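Local coordinates for polyhedrin (Uranotaenia sapphirina cypovirus, PDB 4S1L), which forms the crystalline polyhedra in which cypovirus particles are embedded and binds ATP, at residues A[100-105]-A[165-170]. Numbering follows the deposited sequence.
Sequences KKLSFY and VELDGR
V165 rests its CG1 methyl against two side chains of the neighbouring strand, L102 and F104, 3.8 Å from L102 CB and 4.2 Å from F104 CE1. The methyl comes up to the rim of the F104 ring, not over its face. It reaches this spot because it stands between the backbone N and the carbonyl carbon (V165 chi1 65°), while CG2 is anti to N. L102 touches V165 through CB and sends its CD2 branch on to L167 CD1 at 4.2 Å, so the apolar patch continues past the last strand residue. I174 and V176 of strand 173-179, which belongs to the three-stranded sheet, pack against this patch: L102 meets I174, and F104 meets both. Here an inner strand, 101-107, of the polyhedrin's six-stranded antiparallel sheet pairs with the end of strand 160-166. L102 and V165 form a hydrogen-bonded pair: L102 N gives a bond to V165 O (2.9 Å) and V165 N returns one to L102 O (3.0 Å). K101 and E166 follow as a non-hydrogen-bonded pair, pointing to the face opposite L102 and V165. Beyond them L167 N bonds to K100 O at 3.1 Å, carrying the pairing one step past the end of strand 160-166. On its other edge strand 101-107 pairs with 27-34, where K100 and K101 together lie opposite the single residue E34, a classic beta bulge. E166 passes K100 O with its CG at 3.8 Å and extends to a carboxylate whose OE2 stays 5.2 Å from K100 NZ, too far for a salt bridge, so any attraction is probably weak.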
# COMPACT_ATOMS: atom_id res chain seq x y z
N LYS A 100 -25.23 -4.26 -0.19
CA LYS A 100 -26.40 -4.05 0.65
C LYS A 100 -26.02 -3.98 2.11
O LYS A 100 -26.63 -3.27 2.89
CB LYS A 100 -27.43 -5.18 0.50
CG LYS A 100 -28.25 -5.13 -0.76
CD LYS A 100 -29.37 -6.18 -0.70
CE LYS A 100 -30.49 -5.77 0.26
NZ LYS A 100 -31.15 -4.47 -0.11
N LYS A 101 -25.02 -4.79 2.47
CA LYS A 101 -24.62 -5.00 3.86
C LYS A 101 -23.11 -5.15 3.94
O LYS A 101 -22.51 -5.75 3.05
CB LYS A 101 -25.31 -6.25 4.42
CG LYS A 101 -24.87 -6.66 5.81
CD LYS A 101 -25.76 -7.78 6.38
CE LYS A 101 -25.51 -9.12 5.74
NZ LYS A 101 -26.30 -10.21 6.40
N LEU A 102 -22.52 -4.65 5.03
CA LEU A 102 -21.12 -4.87 5.36
C LEU A 102 -21.04 -5.53 6.72
O LEU A 102 -21.73 -5.10 7.66
CB LEU A 102 -20.34 -3.55 5.40
CG LEU A 102 -19.45 -3.01 4.29
CD1 LEU A 102 -19.72 -3.54 2.93
CD2 LEU A 102 -19.54 -1.48 4.33
N SER A 103 -20.24 -6.58 6.82
CA SER A 103 -19.94 -7.25 8.09
C SER A 103 -18.46 -7.13 8.39
O SER A 103 -17.64 -7.33 7.51
CB SER A 103 -20.31 -8.73 8.02
OG SER A 103 -21.65 -8.91 7.64
N PHE A 104 -18.14 -6.85 9.64
CA PHE A 104 -16.75 -6.71 10.07
C PHE A 104 -16.49 -7.76 11.14
O PHE A 104 -17.08 -7.68 12.21
CB PHE A 104 -16.47 -5.30 10.62
CG PHE A 104 -16.69 -4.20 9.62
CD1 PHE A 104 -17.98 -3.75 9.34
CD2 PHE A 104 -15.63 -3.63 8.96
CE1 PHE A 104 -18.20 -2.74 8.41
CE2 PHE A 104 -15.83 -2.61 8.01
CZ PHE A 104 -17.12 -2.16 7.74
N TYR A 105 -15.60 -8.71 10.86
CA TYR A 105 -15.25 -9.76 11.81
C TYR A 105 -13.84 -9.53 12.39
O TYR A 105 -12.85 -9.48 11.66
CB TYR A 105 -15.34 -11.14 11.13
CG TYR A 105 -16.77 -11.51 10.82
CD1 TYR A 105 -17.61 -11.99 11.82
CD2 TYR A 105 -17.32 -11.32 9.55
CE1 TYR A 105 -18.93 -12.29 11.57
CE2 TYR A 105 -18.65 -11.64 9.28
CZ TYR A 105 -19.44 -12.13 10.30
OH TYR A 105 -20.78 -12.44 10.06
N VAL A 165 -23.48 -3.29 9.33
CA VAL A 165 -24.12 -2.07 8.87
C VAL A 165 -24.80 -2.29 7.52
O VAL A 165 -24.29 -2.97 6.63
CB VAL A 165 -23.10 -0.87 8.77
CG1 VAL A 165 -22.02 -1.11 7.70
CG2 VAL A 165 -23.83 0.42 8.46
N GLU A 166 -25.99 -1.70 7.40
CA GLU A 166 -26.76 -1.70 6.16
C GLU A 166 -26.43 -0.41 5.43
O GLU A 166 -26.44 0.67 6.04
CB GLU A 166 -28.27 -1.80 6.48
CG GLU A 166 -29.18 -1.91 5.28
CD GLU A 166 -30.61 -2.27 5.67
OE1 GLU A 166 -31.03 -1.95 6.79
OE2 GLU A 166 -31.31 -2.89 4.84
N LEU A 167 -26.14 -0.51 4.15
CA LEU A 167 -25.87 0.68 3.35
C LEU A 167 -27.17 1.18 2.73
O LEU A 167 -28.20 0.51 2.81
CB LEU A 167 -24.83 0.38 2.27
CG LEU A 167 -23.44 0.03 2.79
CD1 LEU A 167 -22.49 -0.13 1.62
CD2 LEU A 167 -22.92 1.10 3.76
N ASP A 168 -27.12 2.36 2.12
CA ASP A 168 -28.33 2.98 1.59
C ASP A 168 -28.23 3.32 0.10
O ASP A 168 -28.75 4.33 -0.35
CB ASP A 168 -28.67 4.23 2.40
CG ASP A 168 -27.60 5.29 2.33
OD1 ASP A 168 -26.62 5.12 1.59
OD2 ASP A 168 -27.76 6.32 3.03
N GLY A 169 -27.57 2.46 -0.67
CA GLY A 169 -27.59 2.59 -2.12
C GLY A 169 -26.56 3.54 -2.67
O GLY A 169 -26.62 3.91 -3.83
N ARG A 170 -25.59 3.93 -1.83
CA ARG A 170 -24.56 4.85 -2.24
C ARG A 170 -23.16 4.26 -1.99
O ARG A 170 -22.95 3.65 -0.96
CB ARG A 170 -24.77 6.16 -1.47
CG ARG A 170 -23.78 7.23 -1.74
CD ARG A 170 -24.09 8.43 -0.85
NE ARG A 170 -23.04 9.44 -0.96
CZ ARG A 170 -22.94 10.28 -1.98
NH1 ARG A 170 -23.83 10.23 -2.96
NH2 ARG A 170 -21.94 11.18 -2.01